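Local coordinates for uncharacterized protein PA2218 (Pseudomonas aeruginosa, PDB 2HDW), which is of unknown specific function but has an alpha/beta hydrolase fold and is probably a hydrolase, at residues A[149-154]-A[179-184]; A[203-208]-A[296-301]. All coordinates share one frame; numbering follows the deposited sequence.

Contact 1 of 2, residues A[149-154]-A[179-184]; sequences DINTED and CGWGGM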
ATOM      1  N   ASP A 149       5.133  -2.052  11.778  1.00  9.69           N
ATOM      2  CA  ASP A 149       4.125  -2.186  12.834  1.00  9.77           C
ATOM      3  C   ASP A 149       3.023  -1.146  12.643  1.00  9.24           C
ATOM      4  O   ASP A 149       1.849  -1.488  12.488  1.00  8.71           O
ATOM      5  CB  ASP A 149       4.784  -1.994  14.205  1.00  8.89           C
ATOM      6  CG  ASP A 149       3.846  -2.303  15.367  1.00 10.25           C
ATOM      7  OD1 ASP A 149       2.632  -2.064  15.243  1.00 11.73           O
ATOM      8  OD2 ASP A 149       4.333  -2.765  16.424  1.00 12.84           O
ATOM      9  N   ILE A 150       3.412   0.126  12.646  1.00  7.55           N
ATOM     10  CA  ILE A 150       2.458   1.214  12.490  1.00  7.61           C
ATOM     11  C   ILE A 150       1.695   1.133  11.171  1.00  8.99           C
ATOM     12  O   ILE A 150       0.491   1.380  11.127  1.00  9.86           O
ATOM     13  CB  ILE A 150       3.158   2.589  12.581  1.00  8.09           C
ATOM     14  CG1 ILE A 150       3.788   2.761  13.969  1.00  8.51           C
ATOM     15  CG2 ILE A 150       2.153   3.713  12.317  1.00  6.64           C
ATOM     16  CD1 ILE A 150       4.537   4.089  14.160  1.00 10.31           C
ATOM     17  N   ASN A 151       2.388   0.778  10.095  1.00  8.17           N
ATOM     18  CA  ASN A 151       1.731   0.687   8.801  1.00  8.55           C
ATOM     19  C   ASN A 151       0.756  -0.485   8.756  1.00  8.82           C
ATOM     20  O   ASN A 151      -0.310  -0.396   8.139  1.00  9.79           O
ATOM     21  CB  ASN A 151       2.778   0.600   7.682  1.00 10.19           C
ATOM     22  CG  ASN A 151       3.474   1.938   7.442  1.00 10.31           C
ATOM     23  OD1 ASN A 151       2.921   2.997   7.751  1.00 14.61           O
ATOM     24  ND2 ASN A 151       4.675   1.899   6.880  1.00  8.77           N
ATOM     25  N   THR A 152       1.102  -1.586   9.415  1.00  6.88           N
ATOM     26  CA  THR A 152       0.183  -2.718   9.447  1.00  7.93           C
ATOM     27  C   THR A 152      -1.068  -2.229  10.184  1.00  6.72           C
ATOM     28  O   THR A 152      -2.192  -2.510   9.776  1.00  7.49           O
ATOM     29  CB  THR A 152       0.814  -3.926  10.171  1.00  6.99           C
ATOM     30  OG1 THR A 152       1.870  -4.461   9.360  1.00  5.57           O
ATOM     31  CG2 THR A 152      -0.225  -5.006  10.427  1.00  9.11           C
ATOM     32  N   GLU A 153      -0.863  -1.467  11.256  1.00  6.88           N
ATOM     33  CA  GLU A 153      -1.975  -0.911  12.032  1.00  7.54           C
ATOM     34  C   GLU A 153      -2.851   0.024  11.176  1.00  8.43           C
ATOM     35  O   GLU A 153      -4.082   0.016  11.297  1.00  8.91           O
ATOM     36  CB  GLU A 153      -1.428  -0.161  13.255  1.00  7.15           C
ATOM     37  CG  GLU A 153      -2.404   0.798  13.940  1.00  7.39           C
ATOM     38  CD  GLU A 153      -3.717   0.145  14.353  1.00 10.42           C
ATOM     39  OE1 GLU A 153      -3.720  -1.054  14.702  1.00  5.98           O
ATOM     40  OE2 GLU A 153      -4.756   0.845  14.344  1.00 11.27           O
ATOM     41  N   ASP A 154      -2.226   0.809  10.302  1.00  8.05           N
ATOM     42  CA  ASP A 154      -2.975   1.732   9.439  1.00  8.20           C
ATOM     43  C   ASP A 154      -4.075   1.010   8.668  1.00  7.19           C
ATOM     44  O   ASP A 154      -5.183   1.520   8.512  1.00  7.75           O
ATOM     45  CB  ASP A 154      -2.054   2.419   8.425  1.00  9.59           C
ATOM     46  CG  ASP A 154      -1.139   3.456   9.051  1.00  8.80           C
ATOM     47  OD1 ASP A 154      -1.504   4.046  10.090  1.00  9.35           O
ATOM     48  OD2 ASP A 154      -0.055   3.703   8.481  1.00  7.39           O
ATOM     49  N   CYS A 179       1.827  -3.243  -4.263  1.00 10.06           N
ATOM     50  CA  CYS A 179       3.258  -3.033  -4.115  1.00 11.05           C
ATOM     51  C   CYS A 179       3.702  -3.335  -2.679  1.00 11.63           C
ATOM     52  O   CYS A 179       3.393  -4.396  -2.134  1.00 10.69           O
ATOM     53  CB  CYS A 179       3.573  -1.578  -4.494  1.00 14.33           C
ATOM     54  SG  CYS A 179       5.313  -1.183  -4.832  1.00 20.91           S
ATOM     55  N   GLY A 180       4.413  -2.392  -2.067  1.00  9.20           N
ATOM     56  CA  GLY A 180       4.887  -2.580  -0.706  1.00 10.06           C
ATOM     57  C   GLY A 180       3.792  -2.858   0.309  1.00 10.70           C
ATOM     58  O   GLY A 180       4.030  -3.509   1.325  1.00 12.05           O
ATOM     59  N   TRP A 181       2.584  -2.369   0.052  1.00  9.96           N
ATOM     60  CA  TRP A 181       1.502  -2.611   0.994  1.00  9.46           C
ATOM     61  C   TRP A 181       0.843  -3.968   0.809  1.00  9.86           C
ATOM     62  O   TRP A 181      -0.075  -4.340   1.553  1.00  8.29           O
ATOM     63  CB  TRP A 181       0.483  -1.482   0.929  1.00  8.87           C
ATOM     64  CG  TRP A 181       0.966  -0.297   1.701  1.00  9.44           C
ATOM     65  CD1 TRP A 181       1.965   0.571   1.343  1.00 10.21           C
ATOM     66  CD2 TRP A 181       0.553   0.086   3.015  1.00  8.66           C
ATOM     67  NE1 TRP A 181       2.203   1.470   2.364  1.00  9.04           N
ATOM     68  CE2 TRP A 181       1.351   1.190   3.401  1.00  9.02           C
ATOM     69  CE3 TRP A 181      -0.411  -0.401   3.908  1.00  7.89           C
ATOM     70  CZ2 TRP A 181       1.213   1.814   4.643  1.00  8.69           C
ATOM     71  CZ3 TRP A 181      -0.550   0.221   5.145  1.00  7.12           C
ATOM     72  CH2 TRP A 181       0.260   1.318   5.500  1.00  9.00           C
ATOM     73  N   GLY A 182       1.318  -4.709  -0.189  1.00  7.10           N
ATOM     74  CA  GLY A 182       0.805  -6.048  -0.405  1.00  7.52           C
ATOM     75  C   GLY A 182       1.292  -6.850   0.794  1.00  6.98           C
ATOM     76  O   GLY A 182       0.576  -7.678   1.341  1.00  7.75           O
ATOM     77  N   GLY A 183       2.528  -6.586   1.212  1.00  8.49           N
ATOM     78  CA  GLY A 183       3.080  -7.284   2.360  1.00  9.01           C
ATOM     79  C   GLY A 183       2.365  -6.868   3.635  1.00  9.60           C
ATOM     80  O   GLY A 183       2.079  -7.700   4.495  1.00  9.11           O
ATOM     81  N   MET A 184       2.073  -5.575   3.758  1.00 10.64           N
ATOM     82  CA  MET A 184       1.377  -5.062   4.934  1.00  9.77           C
ATOM     83  C   MET A 184      -0.061  -5.594   5.000  1.00  8.83           C
ATOM     84  O   MET A 184      -0.587  -5.838   6.086  1.00  6.97           O
ATOM     85  CB  MET A 184       1.361  -3.527   4.926  1.00 10.42           C
ATOM     86  CG  MET A 184       2.263  -2.848   5.985  1.00  8.07           C
ATOM     87  SD  MET A 184       4.064  -2.957   5.703  1.00  1.11           S
ATOM     88  CE  MET A 184       4.280  -1.654   4.455  1.00 10.00           C
TER
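N151 and W181 make the tight half of this contact. The outer edge of the indole six-membered ring runs up against helix 148-164, where W181 CZ3 lies 3.1 Å from the backbone O of N151 and W181 CH2 is 3.4 Å from N151 CB. The carbonyl oxygen reaches the ring obliquely, and the two side chains cross at about a right angle. D154, three residues further along the helix, brings its carboxylate to the ring's rim: D154 OD2 lies in the indole plane, 3.8 Å from W181 CH2, and the two flat groups are within 17° of coplanar. S133 and N75 hold the other oxygen, OD1. The indole's own helix, 180-191, follows strand 173-178, and the sharp strand-turn-helix passage through C179, whose phi is positive, has the form of the nucleophile elbow of alpha/beta hydrolases. W181 thus extends from just beyond that turn to a helix that crosses at 81°, with short-segment axes 9.9 Å apart. M184 also belongs to the W181 side: its chain bends at both chi2 and chi3, folding CE back over one indole face, 4.2 Å above the plane and offset toward the rim. F155 and F130 add further aromatic contacts to the ring. Toward the partly exposed T152 the packing is looser, although the backbones come close here, T152 CA and M184 CA being 5.2 Å apart. T152 OG1 merely touches M184 CG at 3.8 Å; the hydroxyl of T152 has its main hydrogen bond to P148 O, with the side-chain amide of N187 as a second partner.

Contact 2 of 2, residues A[203-208]-A[296-301]; sequences MYDMTR and PILTYI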
ATOM      1  N   MET A 203       3.138  -7.185  -5.284  1.00  8.06           N
ATOM      2  CA  MET A 203       3.657  -6.927  -3.943  1.00  9.43           C
ATOM      3  C   MET A 203       5.160  -6.981  -3.713  1.00  9.75           C
ATOM      4  O   MET A 203       5.922  -7.570  -4.485  1.00  8.83           O
ATOM      5  CB  MET A 203       2.998  -7.889  -2.925  1.00  8.29           C
ATOM      6  CG  MET A 203       3.581  -9.322  -2.901  1.00  9.63           C
ATOM      7  SD  MET A 203       3.002 -10.404  -1.521  1.00  1.11           S
ATOM      8  CE  MET A 203       4.114  -9.934  -0.191  1.00  8.75           C
ATOM      9  N   TYR A 204       5.548  -6.358  -2.603  1.00  9.62           N
ATOM     10  CA  TYR A 204       6.913  -6.318  -2.090  1.00 10.15           C
ATOM     11  C   TYR A 204       6.696  -6.661  -0.618  1.00 10.92           C
ATOM     12  O   TYR A 204       5.616  -6.419  -0.077  1.00  9.12           O
ATOM     13  CB  TYR A 204       7.480  -4.895  -2.084  1.00 11.40           C
ATOM     14  CG  TYR A 204       8.376  -4.463  -3.224  1.00 11.94           C
ATOM     15  CD1 TYR A 204       7.895  -4.381  -4.531  1.00 13.80           C
ATOM     16  CD2 TYR A 204       9.669  -3.993  -2.968  1.00 13.34           C
ATOM     17  CE1 TYR A 204       8.669  -3.826  -5.549  1.00 13.25           C
ATOM     18  CE2 TYR A 204      10.449  -3.437  -3.980  1.00 14.20           C
ATOM     19  CZ  TYR A 204       9.940  -3.349  -5.267  1.00 14.71           C
ATOM     20  OH  TYR A 204      10.676  -2.735  -6.259  1.00 14.13           O
ATOM     21  N   ASP A 205       7.703  -7.236   0.022  1.00 10.19           N
ATOM     22  CA  ASP A 205       7.646  -7.472   1.459  1.00  9.73           C
ATOM     23  C   ASP A 205       8.696  -6.422   1.823  1.00  9.94           C
ATOM     24  O   ASP A 205       9.890  -6.666   1.647  1.00 10.41           O
ATOM     25  CB  ASP A 205       8.150  -8.872   1.832  1.00 11.20           C
ATOM     26  CG  ASP A 205       8.418  -9.017   3.325  1.00 10.65           C
ATOM     27  OD1 ASP A 205       8.675  -7.989   3.981  1.00 10.78           O
ATOM     28  OD2 ASP A 205       8.398 -10.154   3.846  1.00 12.73           O
ATOM     29  N   MET A 206       8.267  -5.248   2.285  1.00  9.22           N
ATOM     30  CA  MET A 206       9.229  -4.196   2.595  1.00  8.91           C
ATOM     31  C   MET A 206      10.306  -4.527   3.639  1.00 10.34           C
ATOM     32  O   MET A 206      11.402  -3.956   3.582  1.00  8.91           O
ATOM     33  CB  MET A 206       8.509  -2.892   2.973  1.00  6.21           C
ATOM     34  CG  MET A 206       7.693  -2.237   1.831  1.00  7.43           C
ATOM     35  SD  MET A 206       8.568  -2.013   0.223  1.00  1.11           S
ATOM     36  CE  MET A 206       9.933  -0.979   0.776  1.00  1.11           C
ATOM     37  N   THR A 207      10.028  -5.430   4.584  1.00  9.31           N
ATOM     38  CA  THR A 207      11.048  -5.761   5.579  1.00  9.53           C
ATOM     39  C   THR A 207      12.128  -6.603   4.908  1.00 11.35           C
ATOM     40  O   THR A 207      13.319  -6.464   5.203  1.00 10.04           O
ATOM     41  CB  THR A 207      10.471  -6.529   6.813  1.00 10.27           C
ATOM     42  OG1 THR A 207       9.965  -7.812   6.412  1.00  8.89           O
ATOM     43  CG2 THR A 207       9.366  -5.718   7.468  1.00  8.49           C
ATOM     44  N   ARG A 208      11.712  -7.463   3.983  1.00 11.60           N
ATOM     45  CA  ARG A 208      12.668  -8.300   3.270  1.00 11.96           C
ATOM     46  C   ARG A 208      13.548  -7.458   2.344  1.00 12.24           C
ATOM     47  O   ARG A 208      14.766  -7.614   2.332  1.00 10.96           O
ATOM     48  CB  ARG A 208      11.943  -9.366   2.442  1.00 12.83           C
ATOM     49  CG  ARG A 208      12.869 -10.215   1.580  1.00 15.43           C
ATOM     50  CD  ARG A 208      12.082 -11.165   0.685  1.00 16.48           C
ATOM     51  NE  ARG A 208      11.547 -12.306   1.425  1.00 20.71           N
ATOM     52  CZ  ARG A 208      12.250 -13.392   1.737  1.00 21.25           C
ATOM     53  NH1 ARG A 208      13.522 -13.494   1.365  1.00 18.63           N
ATOM     54  NH2 ARG A 208      11.685 -14.368   2.434  1.00 20.68           N
ATOM     55  N   PRO A 296      10.409  -8.302  11.010  1.00 11.81           N
ATOM     56  CA  PRO A 296       9.744  -8.878   9.842  1.00 11.30           C
ATOM     57  C   PRO A 296       8.230  -8.995   9.952  1.00 11.05           C
ATOM     58  O   PRO A 296       7.668  -9.100  11.046  1.00  7.45           O
ATOM     59  CB  PRO A 296      10.422 -10.239   9.692  1.00 11.61           C
ATOM     60  CG  PRO A 296      10.801 -10.584  11.087  1.00 14.56           C
ATOM     61  CD  PRO A 296      11.319  -9.279  11.635  1.00 10.81           C
ATOM     62  N   ILE A 297       7.583  -8.953   8.795  1.00  8.45           N
ATOM     63  CA  ILE A 297       6.141  -9.096   8.706  1.00  8.18           C
ATOM     64  C   ILE A 297       5.892 -10.493   8.140  1.00  7.50           C
ATOM     65  O   ILE A 297       6.842 -11.208   7.809  1.00  8.57           O
ATOM     66  CB  ILE A 297       5.517  -8.058   7.748  1.00  7.20           C
ATOM     67  CG1 ILE A 297       6.199  -8.140   6.382  1.00  8.26           C
ATOM     68  CG2 ILE A 297       5.639  -6.658   8.357  1.00  7.07           C
ATOM     69  CD1 ILE A 297       5.426  -7.456   5.257  1.00  8.56           C
ATOM     70  N   LEU A 298       4.621 -10.876   8.052  1.00  7.20           N
ATOM     71  CA  LEU A 298       4.199 -12.172   7.506  1.00  7.90           C
ATOM     72  C   LEU A 298       4.517 -13.410   8.340  1.00  9.15           C
ATOM     73  O   LEU A 298       4.371 -14.536   7.856  1.00  8.93           O
ATOM     74  CB  LEU A 298       4.778 -12.363   6.102  1.00  8.51           C
ATOM     75  CG  LEU A 298       4.565 -11.223   5.105  1.00 10.26           C
ATOM     76  CD1 LEU A 298       5.109 -11.644   3.740  1.00 11.51           C
ATOM     77  CD2 LEU A 298       3.092 -10.876   5.011  1.00 11.68           C
ATOM     78  N   THR A 299       4.928 -13.222   9.590  1.00  9.04           N
ATOM     79  CA  THR A 299       5.238 -14.368  10.435  1.00  9.09           C
ATOM     80  C   THR A 299       4.054 -15.324  10.534  1.00  9.24           C
ATOM     81  O   THR A 299       4.215 -16.546  10.469  1.00  7.93           O
ATOM     82  CB  THR A 299       5.612 -13.933  11.866  1.00  9.44           C
ATOM     83  OG1 THR A 299       6.731 -13.046  11.816  1.00  7.86           O
ATOM     84  CG2 THR A 299       5.989 -15.149  12.718  1.00  9.91           C
ATOM     85  N   TYR A 300       2.864 -14.753  10.685  1.00  9.17           N
ATOM     86  CA  TYR A 300       1.645 -15.534  10.845  1.00  8.68           C
ATOM     87  C   TYR A 300       0.772 -15.623   9.595  1.00  9.39           C
ATOM     88  O   TYR A 300      -0.450 -15.789   9.683  1.00  8.58           O
ATOM     89  CB  TYR A 300       0.858 -14.943  12.012  1.00  8.24           C
ATOM     90  CG  TYR A 300       1.676 -14.918  13.288  1.00  7.78           C
ATOM     91  CD1 TYR A 300       1.827 -16.070  14.054  1.00  7.90           C
ATOM     92  CD2 TYR A 300       2.347 -13.760  13.697  1.00  8.71           C
ATOM     93  CE1 TYR A 300       2.623 -16.082  15.195  1.00  9.35           C
ATOM     94  CE2 TYR A 300       3.154 -13.758  14.842  1.00  9.05           C
ATOM     95  CZ  TYR A 300       3.284 -14.932  15.583  1.00  9.33           C
ATOM     96  OH  TYR A 300       4.079 -14.972  16.707  1.00 11.35           O
ATOM     97  N   ILE A 301       1.407 -15.547   8.431  1.00  8.52           N
ATOM     98  CA  ILE A 301       0.689 -15.598   7.167  1.00  8.12           C
ATOM     99  C   ILE A 301      -0.204 -16.830   6.993  1.00  8.66           C
ATOM    100  O   ILE A 301      -1.249 -16.753   6.352  1.00  7.09           O
ATOM    101  CB  ILE A 301       1.682 -15.496   5.982  1.00  9.03           C
ATOM    102  CG1 ILE A 301       0.911 -15.349   4.673  1.00  8.42           C
ATOM    103  CG2 ILE A 301       2.609 -16.713   5.964  1.00  9.23           C
ATOM    104  CD1 ILE A 301       1.791 -15.057   3.479  1.00  9.79           C
TER
HETATM  105  O   HOH W   1       9.343 -10.978   6.257  1.00  6.13           O
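The N-terminal cap of helix 206-212 is the heart of this contact, with D205 as the N-cap residue set against I297 and L298 of the loop that precedes strand 309-314. With CG anti to the backbone N (chi1 166°), the D205 carboxylate turns back over the first turn of its helix. There D205 OD1 accepts a hydrogen bond from T207 OG1 at 2.8 Å, on the syn side and close to the carboxylate plane, and a second from R208 N, which comes from well above that plane at 3.1 Å and is fairly straight (161°). T207 N adds a weak third. These bonds fix the rotation of the carboxylate and present it to I297, whose CG1 and CD1 both lie against D205 OD1, CG1 at 3.5 Å. The D205 and L298 side chains run past each other in opposite directions, with D205 OD2 3.6 Å from L298 CD1. A water mediates the polar link between the segments: it lies 2.7 Å from D205 OD2 and 3.0 Å from I297 O, with T207 OG1 as a third, longer neighbour; with two hydrogens it can serve only two of the three at once. The T207 hydroxyl sits between its own backbone N and carbonyl carbon (chi1 65°), where OG1 donates to D205 and faces the water, and lies 3.6 Å from P296 CA. Apolar contact is thinner: M203 CE is 4.4 Å from L298 CD1, and the methyl of T207 meets CG2 of I297. From L298 the chain goes on into a type I turn closed by I301 N. Around this seam, I297 and L298 lean on N187 and L186 of helix 180-191, T207 and I297 touch P148 at the start of helix 148-164, and M203, just past strand 197-201, reaches both L186 and helix 320-329.

Going from the N terminus, contact 1 closes first: the chain leaves helix 148-164, runs through strand 173-178 and returns with helix 180-191, a loop of 24 intervening residues. Strand 197-201 follows, and contact 2 then opens at 203-208. It closes 87 residues later at 296-301, after an excursion that holds helices but no strand, before the chain re-enters the sheet at strand 309-314. The two loops are therefore in series, neither nested nor crossed. They meet in space nonetheless: C179 O and Y204 N, 3.0 Å apart, probably share a hydrogen bond, and G183 O packs on I297 and L298. C179 and the first turn of helix 180-191 thus lie between helix 148-164 and both ends of the helical excursion.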